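Local coordinates for bartonella effector protein (Bep) substrate of VirB T4SS (Bartonella clarridgeiae, PDB 4YK2), which is a Bartonella effector whose BID domain, the part present here, probably serves as the signal for its translocation through the VirB type IV secretion system, at residues L44-F49 and N105-L109; I62-P66 and Y116-E121; E81-A87 and R99-E103. One frame throughout, in Å; residues are numbered along the deposited sequence. Where two conformers were deposited one is given.

Contact 1 (L44-F49 and N105-L109); sequences LSQIVF and NISKL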
loop_
_atom_site.group_PDB
_atom_site.type_symbol
_atom_site.label_atom_id
_atom_site.label_comp_id
_atom_site.label_asym_id
_atom_site.label_seq_id
_atom_site.Cartn_x
_atom_site.Cartn_y
_atom_site.Cartn_z
ATOM N N LEU A 44 7.122 -1.852 -2.417
ATOM C CA LEU A 44 7.272 -1.752 -0.965
ATOM C C LEU A 44 6.792 -3.007 -0.215
ATOM O O LEU A 44 7.363 -3.371 0.820
ATOM C CB LEU A 44 6.530 -0.518 -0.459
ATOM C CG LEU A 44 7.131 0.813 -0.945
ATOM C CD1 LEU A 44 6.186 1.950 -0.634
ATOM C CD2 LEU A 44 8.488 1.089 -0.297
ATOM N N SER A 45 5.755 -3.667 -0.729
ATOM C CA SER A 45 5.240 -4.887 -0.084
ATOM C C SER A 45 6.252 -6.033 -0.180
ATOM O O SER A 45 6.377 -6.859 0.734
ATOM C CB SER A 45 3.899 -5.320 -0.705
ATOM O OG SER A 45 2.850 -4.398 -0.393
ATOM N N GLN A 46 6.956 -6.086 -1.303
ATOM C CA GLN A 46 8.059 -7.023 -1.468
ATOM C C GLN A 46 9.103 -6.808 -0.366
ATOM O O GLN A 46 9.600 -7.778 0.228
ATOM C CB GLN A 46 8.686 -6.877 -2.859
ATOM C CG GLN A 46 10.016 -7.626 -3.051
ATOM C CD GLN A 46 9.895 -9.128 -2.837
ATOM O OE1 GLN A 46 8.845 -9.728 -3.092
ATOM N NE2 GLN A 46 10.980 -9.748 -2.370
ATOM N N ILE A 47 9.420 -5.548 -0.076
ATOM C CA ILE A 47 10.421 -5.235 0.948
ATOM C C ILE A 47 9.913 -5.530 2.358
ATOM O O ILE A 47 10.629 -6.104 3.187
ATOM C CB ILE A 47 10.877 -3.761 0.851
ATOM C CG1 ILE A 47 11.519 -3.479 -0.515
ATOM C CG2 ILE A 47 11.853 -3.450 1.975
ATOM C CD1 ILE A 47 11.753 -1.984 -0.809
ATOM N N VAL A 48 8.679 -5.126 2.640
ATOM C CA VAL A 48 8.118 -5.278 3.979
ATOM C C VAL A 48 7.780 -6.748 4.291
ATOM O O VAL A 48 8.086 -7.240 5.374
ATOM C CB VAL A 48 6.867 -4.380 4.150
ATOM C CG1 VAL A 48 6.164 -4.682 5.467
ATOM C CG2 VAL A 48 7.249 -2.908 4.064
ATOM N N PHE A 49 7.161 -7.444 3.336
ATOM C CA PHE A 49 6.610 -8.776 3.589
ATOM C C PHE A 49 7.259 -9.886 2.775
ATOM O O PHE A 49 7.032 -11.063 3.048
ATOM C CB PHE A 49 5.100 -8.798 3.305
ATOM C CG PHE A 49 4.290 -7.936 4.234
ATOM C CD1 PHE A 49 4.200 -8.245 5.587
ATOM C CD2 PHE A 49 3.593 -6.835 3.751
ATOM C CE1 PHE A 49 3.441 -7.471 6.452
ATOM C CE2 PHE A 49 2.829 -6.042 4.610
ATOM C CZ PHE A 49 2.751 -6.359 5.966
ATOM N N ASN A 105 10.531 0.490 5.870
ATOM C CA ASN A 105 9.740 0.812 4.690
ATOM C C ASN A 105 8.243 0.786 4.948
ATOM O O ASN A 105 7.455 1.072 4.055
ATOM C CB ASN A 105 10.109 -0.131 3.547
ATOM C CG ASN A 105 11.343 0.340 2.807
ATOM O OD1 ASN A 105 11.250 1.176 1.920
ATOM N ND2 ASN A 105 12.509 -0.162 3.201
ATOM N N ILE A 106 7.850 0.460 6.176
ATOM C CA ILE A 106 6.440 0.439 6.531
ATOM C C ILE A 106 5.806 1.836 6.382
ATOM O O ILE A 106 4.721 1.974 5.805
ATOM C CB ILE A 106 6.267 -0.138 7.946
ATOM C CG1 ILE A 106 6.468 -1.663 7.886
ATOM C CG2 ILE A 106 4.909 0.202 8.518
ATOM C CD1 ILE A 106 6.455 -2.344 9.223
ATOM N N SER A 107 6.485 2.869 6.881
ATOM C CA SER A 107 5.982 4.236 6.747
ATOM C C SER A 107 5.643 4.593 5.281
ATOM O O SER A 107 4.557 5.102 4.993
ATOM C CB SER A 107 7.005 5.228 7.316
ATOM O OG SER A 107 6.505 6.548 7.283
ATOM N N LYS A 108 6.551 4.294 4.355
ATOM C CA LYS A 108 6.303 4.647 2.959
ATOM C C LYS A 108 5.225 3.752 2.341
ATOM O O LYS A 108 4.484 4.201 1.467
ATOM C CB LYS A 108 7.600 4.587 2.144
ATOM C CG LYS A 108 8.516 5.818 2.328
ATOM C CD LYS A 108 7.981 7.063 1.606
ATOM C CE LYS A 108 8.960 8.238 1.688
ATOM N NZ LYS A 108 8.594 9.342 0.756
ATOM N N LEU A 109 5.109 2.509 2.803
ATOM C CA LEU A 109 4.035 1.635 2.328
ATOM C C LEU A 109 2.668 2.213 2.736
ATOM O O LEU A 109 1.740 2.277 1.930
ATOM C CB LEU A 109 4.210 0.204 2.870
ATOM C CG LEU A 109 3.129 -0.836 2.540
ATOM C CD1 LEU A 109 2.845 -0.907 1.044
ATOM C CD2 LEU A 109 3.531 -2.222 3.071
#

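Contact 2 (I62-P66 and Y116-E121); sequences IHENP and YADAVE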
loop_
_atom_site.group_PDB
_atom_site.type_symbol
_atom_site.label_atom_id
_atom_site.label_comp_id
_atom_site.label_asym_id
_atom_site.label_seq_id
_atom_site.Cartn_x
_atom_site.Cartn_y
_atom_site.Cartn_z
ATOM N N ILE A 62 -10.189 -1.613 -0.121
ATOM C CA ILE A 62 -10.060 -0.164 -0.162
ATOM C C ILE A 62 -10.595 0.342 -1.491
ATOM O O ILE A 62 -11.316 1.342 -1.542
ATOM C CB ILE A 62 -8.597 0.279 0.065
ATOM C CG1 ILE A 62 -8.227 0.116 1.541
ATOM C CG2 ILE A 62 -8.389 1.728 -0.358
ATOM C CD1 ILE A 62 -6.742 0.232 1.818
ATOM N N HIS A 63 -10.262 -0.353 -2.569
ATOM C CA HIS A 63 -10.748 0.059 -3.884
ATOM C C HIS A 63 -12.275 0.143 -3.902
ATOM O O HIS A 63 -12.857 1.082 -4.446
ATOM C CB HIS A 63 -10.271 -0.901 -4.967
ATOM C CG HIS A 63 -10.629 -0.458 -6.354
ATOM N ND1 HIS A 63 -11.819 -0.802 -6.960
ATOM C CD2 HIS A 63 -9.964 0.321 -7.238
ATOM C CE1 HIS A 63 -11.864 -0.266 -8.167
ATOM N NE2 HIS A 63 -10.754 0.426 -8.361
ATOM N N GLU A 64 -12.911 -0.847 -3.292
ATOM C CA GLU A 64 -14.365 -0.922 -3.223
ATOM C C GLU A 64 -14.943 0.121 -2.271
ATOM O O GLU A 64 -15.977 0.731 -2.541
ATOM C CB GLU A 64 -14.783 -2.326 -2.781
ATOM C CG GLU A 64 -16.097 -2.386 -2.026
ATOM C CD GLU A 64 -17.293 -2.409 -2.937
ATOM O OE1 GLU A 64 -17.101 -2.367 -4.173
ATOM O OE2 GLU A 64 -18.428 -2.474 -2.412
ATOM N N ASN A 65 -14.276 0.310 -1.142
ATOM C CA ASN A 65 -14.713 1.295 -0.174
ATOM C C ASN A 65 -13.512 1.955 0.480
ATOM O O ASN A 65 -12.993 1.445 1.465
ATOM C CB ASN A 65 -15.610 0.654 0.887
ATOM C CG ASN A 65 -16.249 1.689 1.796
ATOM O OD1 ASN A 65 -16.015 2.891 1.641
ATOM N ND2 ASN A 65 -17.070 1.235 2.738
ATOM N N PRO A 66 -13.072 3.103 -0.062
ATOM C CA PRO A 66 -11.856 3.742 0.447
ATOM C C PRO A 66 -11.966 4.238 1.881
ATOM O O PRO A 66 -10.944 4.579 2.485
ATOM C CB PRO A 66 -11.650 4.913 -0.526
ATOM C CG PRO A 66 -12.335 4.481 -1.766
ATOM C CD PRO A 66 -13.558 3.766 -1.282
ATOM N N TYR A 116 -2.997 5.854 -3.002
ATOM C CA TYR A 116 -3.851 4.973 -3.788
ATOM C C TYR A 116 -5.325 5.221 -3.463
ATOM O O TYR A 116 -6.148 5.435 -4.361
ATOM C CB TYR A 116 -3.464 3.507 -3.525
ATOM C CG TYR A 116 -4.406 2.491 -4.123
ATOM C CD1 TYR A 116 -4.297 2.112 -5.457
ATOM C CD2 TYR A 116 -5.389 1.889 -3.346
ATOM C CE1 TYR A 116 -5.151 1.184 -5.998
ATOM C CE2 TYR A 116 -6.248 0.959 -3.879
ATOM C CZ TYR A 116 -6.120 0.606 -5.206
ATOM O OH TYR A 116 -6.975 -0.327 -5.732
ATOM N N ALA A 117 -5.651 5.221 -2.174
ATOM C CA ALA A 117 -7.023 5.470 -1.723
ATOM C C ALA A 117 -7.549 6.832 -2.162
ATOM O O ALA A 117 -8.704 6.947 -2.559
ATOM C CB ALA A 117 -7.109 5.354 -0.221
ATOM N N ASP A 118 -6.714 7.863 -2.060
ATOM C CA ASP A 118 -7.090 9.207 -2.490
ATOM C C ASP A 118 -7.379 9.247 -3.981
ATOM O O ASP A 118 -8.317 9.911 -4.420
ATOM C CB ASP A 118 -5.989 10.222 -2.170
ATOM C CG ASP A 118 -5.902 10.556 -0.688
ATOM O OD1 ASP A 118 -6.799 10.147 0.074
ATOM O OD2 ASP A 118 -4.935 11.243 -0.292
ATOM N N ALA A 119 -6.560 8.543 -4.760
ATOM C CA ALA A 119 -6.713 8.539 -6.211
ATOM C C ALA A 119 -7.985 7.797 -6.596
ATOM O O ALA A 119 -8.715 8.226 -7.486
ATOM C CB ALA A 119 -5.503 7.916 -6.879
ATOM N N VAL A 120 -8.255 6.687 -5.916
ATOM C CA VAL A 120 -9.484 5.939 -6.144
ATOM C C VAL A 120 -10.693 6.792 -5.758
ATOM O O VAL A 120 -11.667 6.892 -6.508
ATOM C CB VAL A 120 -9.487 4.610 -5.364
ATOM C CG1 VAL A 120 -10.848 3.933 -5.484
ATOM C CG2 VAL A 120 -8.378 3.684 -5.865
ATOM N N GLU A 121 -10.623 7.401 -4.580
ATOM C CA GLU A 121 -11.697 8.248 -4.074
ATOM C C GLU A 121 -11.978 9.413 -5.022
ATOM O O GLU A 121 -13.124 9.823 -5.194
ATOM C CB GLU A 121 -11.339 8.783 -2.684
ATOM C CG GLU A 121 -12.410 9.630 -2.034
ATOM C CD GLU A 121 -13.319 8.824 -1.133
ATOM O OE1 GLU A 121 -14.520 8.699 -1.449
ATOM O OE2 GLU A 121 -12.830 8.325 -0.100
#

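Contact 3 (E81-A87 and R99-E103); sequences ESFAKLA and RKQAE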
loop_
_atom_site.group_PDB
_atom_site.type_symbol
_atom_site.label_atom_id
_atom_site.label_comp_id
_atom_site.label_asym_id
_atom_site.label_seq_id
_atom_site.Cartn_x
_atom_site.Cartn_y
_atom_site.Cartn_z
ATOM N N GLU A 81 2.511 -7.239 11.563
ATOM C CA GLU A 81 2.587 -8.698 11.465
ATOM C C GLU A 81 1.200 -9.343 11.670
ATOM O O GLU A 81 1.048 -10.546 11.532
ATOM C CB GLU A 81 3.661 -9.259 12.432
ATOM C CG GLU A 81 5.095 -9.045 11.861
ATOM C CD GLU A 81 6.232 -9.735 12.624
ATOM O OE1 GLU A 81 6.235 -9.678 13.876
ATOM O OE2 GLU A 81 7.141 -10.315 11.960
ATOM N N SER A 82 0.176 -8.530 11.910
ATOM C CA SER A 82 -1.210 -8.999 11.782
ATOM C C SER A 82 -1.481 -9.493 10.367
ATOM O O SER A 82 -2.260 -10.418 10.167
ATOM C CB SER A 82 -2.214 -7.883 12.113
ATOM O OG SER A 82 -2.217 -7.606 13.498
ATOM N N PHE A 83 -0.857 -8.860 9.370
ATOM C CA PHE A 83 -1.109 -9.242 7.985
ATOM C C PHE A 83 -0.258 -10.445 7.561
ATOM O O PHE A 83 -0.745 -11.366 6.900
ATOM C CB PHE A 83 -0.863 -8.041 7.041
ATOM C CG PHE A 83 -1.805 -6.888 7.277
ATOM C CD1 PHE A 83 -3.163 -7.020 7.010
ATOM C CD2 PHE A 83 -1.340 -5.676 7.759
ATOM C CE1 PHE A 83 -4.038 -5.974 7.237
ATOM C CE2 PHE A 83 -2.208 -4.612 7.968
ATOM C CZ PHE A 83 -3.555 -4.756 7.701
ATOM N N ALA A 84 1.016 -10.421 7.932
ATOM C CA ALA A 84 1.947 -11.500 7.621
ATOM C C ALA A 84 3.223 -11.240 8.391
ATOM O O ALA A 84 3.456 -10.123 8.843
ATOM C CB ALA A 84 2.237 -11.573 6.121
ATOM N N LYS A 85 4.059 -12.263 8.528
ATOM C CA LYS A 85 5.383 -12.082 9.118
ATOM C C LYS A 85 6.196 -11.091 8.281
ATOM O O LYS A 85 6.128 -11.118 7.055
ATOM C CB LYS A 85 6.114 -13.428 9.210
ATOM C CG LYS A 85 7.478 -13.337 9.861
ATOM C CD LYS A 85 7.981 -14.706 10.274
ATOM C CE LYS A 85 8.763 -15.349 9.160
ATOM N NZ LYS A 85 10.010 -14.585 8.892
ATOM N N LEU A 86 6.947 -10.210 8.932
ATOM C CA LEU A 86 7.801 -9.281 8.195
ATOM C C LEU A 86 8.953 -10.030 7.534
ATOM O O LEU A 86 9.381 -11.083 8.027
ATOM C CB LEU A 86 8.354 -8.199 9.119
ATOM C CG LEU A 86 7.355 -7.270 9.803
ATOM C CD1 LEU A 86 8.100 -6.252 10.647
ATOM C CD2 LEU A 86 6.476 -6.586 8.783
ATOM N N ALA A 87 9.451 -9.494 6.425
ATOM C CA ALA A 87 10.615 -10.071 5.760
ATOM C C ALA A 87 11.812 -10.035 6.697
ATOM O O ALA A 87 11.852 -9.231 7.625
ATOM C CB ALA A 87 10.928 -9.325 4.473
ATOM N N ARG A 99 15.260 -7.616 7.961
ATOM C CA ARG A 99 14.183 -7.212 8.858
ATOM C C ARG A 99 14.207 -5.704 9.095
ATOM O O ARG A 99 13.161 -5.061 9.133
ATOM C CB ARG A 99 14.277 -7.946 10.196
ATOM C CG ARG A 99 13.240 -7.485 11.215
ATOM C CD ARG A 99 11.809 -7.703 10.713
ATOM N NE ARG A 99 11.540 -9.101 10.359
ATOM C CZ ARG A 99 11.072 -10.019 11.205
ATOM N NH1 ARG A 99 10.818 -9.703 12.472
ATOM N NH2 ARG A 99 10.860 -11.262 10.787
ATOM N N LYS A 100 15.401 -5.147 9.267
ATOM C CA LYS A 100 15.531 -3.713 9.487
ATOM C C LYS A 100 15.037 -2.935 8.265
ATOM O O LYS A 100 14.326 -1.952 8.417
ATOM C CB LYS A 100 16.978 -3.344 9.832
ATOM C CG LYS A 100 17.433 -3.904 11.186
ATOM C CD LYS A 100 18.783 -3.346 11.621
ATOM C CE LYS A 100 19.125 -3.771 13.045
ATOM N NZ LYS A 100 20.404 -3.171 13.533
ATOM N N GLN A 101 15.368 -3.396 7.061
ATOM C CA GLN A 101 14.850 -2.748 5.852
ATOM C C GLN A 101 13.333 -2.879 5.747
ATOM O O GLN A 101 12.667 -1.946 5.312
ATOM C CB GLN A 101 15.500 -3.315 4.588
ATOM C CG GLN A 101 16.938 -2.852 4.358
ATOM C CD GLN A 101 17.102 -1.340 4.481
ATOM O OE1 GLN A 101 17.794 -0.844 5.379
ATOM N NE2 GLN A 101 16.467 -0.601 3.575
ATOM N N ALA A 102 12.792 -4.036 6.134
ATOM C CA ALA A 102 11.345 -4.227 6.112
ATOM C C ALA A 102 10.671 -3.174 6.983
ATOM O O ALA A 102 9.753 -2.469 6.531
ATOM C CB ALA A 102 10.972 -5.640 6.590
ATOM N N GLU A 103 11.151 -3.054 8.222
ATOM C CA GLU A 103 10.570 -2.115 9.179
ATOM C C GLU A 103 10.691 -0.669 8.704
ATOM O O GLU A 103 9.757 0.112 8.863
ATOM C CB GLU A 103 11.219 -2.278 10.561
ATOM C CG GLU A 103 10.776 -3.563 11.264
ATOM C CD GLU A 103 11.318 -3.704 12.683
ATOM O OE1 GLU A 103 12.199 -2.913 13.087
ATOM O OE2 GLU A 103 10.858 -4.619 13.391
HETATM O O HOH W 1 9.432 -12.548 13.286
#

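Contact 1 (L44-F49 and N105-L109)
Leu109 reaches from helix 106-123 into a hole on helix 21-49 formed by Leu44, Ser45, Val48 and Phe49, a knobs-into-holes fit of the kind that builds helical bundles. Its two methyls divide the hole between them. CD1 lies 4.0 Å from Leu44 CB and also meets the hydroxyl of Ser45, whereas CD2 packs 3.9 Å from Val48 CG2 and approaches the Phe49 ring at CE2. With CG turned anti to the backbone N (chi1 177°), the leucine fork is carried across the gap. Leu44 answers from the other helix: its CD1 rests 3.5 Å from the carbonyl O of Lys108, and its CD2 lies 3.5 Å from Asn105 OD1.

Further along, Val48 uses both branches: CG1 meets Ile106 CG1 at 3.9 Å, and CG2, besides touching Leu109, lies against the backbone of Asn105. Val48 CG1 also sits over the centre of its own neighbour's ring, 3.6 Å above the plane of Phe49. Ile47 CG2 touches the amide of Asn105 at ND2, 3.6 Å away.

The polar groups find partners one turn earlier in the sequence: Ser45 OG bonds to Ile41 O, and Asn105 ND2 to Gln101 O. Leu76 of helix 69-78 packs on both Leu109 and Phe49. No hydrogen bond joins the two segments, so branched aliphatic shape does the work, and Ser45 suits its buried place because its hydroxyl is already satisfied within its own helix.

Contact 2 (I62-P66 and Y116-E121)
In the four-helix bundle of the BID domain, this contact joins the C-terminal end of helix 56-64 and the turn after it to the later part of helix 106-123. Pro66, just beyond the helix end, turns its ring toward the partner: CG lies 4.0 Å from Val120 CG1, and CB approaches Glu121 OE2 at 3.6 Å. Val120 uses both branches, since CG1 also meets the backbone carbonyl O of His63 at 3.6 Å while CG2 touches the imidazole at CD2. That second methyl lies over one face of the Tyr116 ring as well, offset toward its rim.

With CG anti to the backbone N (chi1 171°), the Tyr116 ring extends to helix 56-64, crossing the His63 side chain at about a right angle. The tyrosine hydroxyl arrives at the edge of the His63 ring, near the ring plane, with OH 3.4 Å from both CD2 and CB of His63. Ile62 fills the adjoining corner, CG2 touching Ala117 CB at 3.8 Å and reaching the edge of the tyrosine ring at CE2; the small alanine lets the isoleucine come close.

Thr69 and Ile72 of helix 69-78 back Ile62, while Gln37 and Glu38 of helix 21-49 touch Tyr116. Without hydrogen bonds across the segments, apolar pairs, Ile62 with Ala117 and Pro66 with Val120, carry the contact, and the more exposed His63 and Glu121 border them, consistent with cohesion by shape more than charge.

Contact 3 (E81-A87 and R99-E103)
Two bends in the Arg99 side chain, at chi2 (60°) and chi3 (57°), fold its guanidinium back toward the 81-87 loop, after a first torsion that sets CG anti to the backbone N. The loop backbone holds Leu86 CB over one face of the guanidinium, 3.5 Å from Arg99 NE, and chi1, with CG beside the leucine's own backbone N, sends the branch on so that CD1 meets Glu103 CG at 3.8 Å. The leucine and arginine side chains cross at about a right angle.

The chief polar link runs from Arg99 NE to Ala87 O, 2.8 Å long. Ala87 O lies close to the guanidinium plane, although the donor stands above the carbonyl plane and not on a lone pair. Arg99 NH2 adds a weak bond to Leu86 O at 3.1 Å and another bond to Gly88 O, so one planar head reads three successive backbone carbonyls, a task for which arginine's spread of N-H groups is well suited. Glu81 OE2 lies over a guanidinium face and makes a long salt bridge to NH1 at 3.8 Å, a matter of charge alone. The same oxygen accepts a nearly straight bond from Leu86 N at 3.0 Å (171°), through its anti lone pair, fixing the loop beside the arginine. A water accepts from Arg99 NH2 and donates weakly to Glu81 OE2. Lys85 NZ comes to the guanidinium edge, 3.9 Å from Arg99 NH2, a like-charge approach that Glu81 over the face may partly offset.

Next to this, the methyl of Ala102 packs against Ala87 CB, and the Glu103 carboxylate pairs with Lys95. The loop, leading from helix 69-78 to strand 90-91, is held against helix 97-103, with Leu86 also packing on Val48 and Phe49 at the end of helix 21-49.

How the contacts relate
Contacts 1 and 2 both use helix 106-123, with centres 19 Å apart: contact 1 sets its beginning against helix 21-49, contact 2 its later part against the end of helix 56-64. All three are partly buried; contact 1 lies nearest the centre of the chain and contact 3 farthest out. Contacts 1 and 2 lack cross-segment hydrogen bonds, whereas contact 3, on the opposite side of the centre from contact 2, relies on arginine bonds to loop carbonyls, as suits a largely irregular segment whose carbonyls need partners. It adjoins contact 1, with Val48 O and Ala87 N 2.8 Å apart, a probable hydrogen bond. Contact 3 is nested within the chain spans closed by the other two.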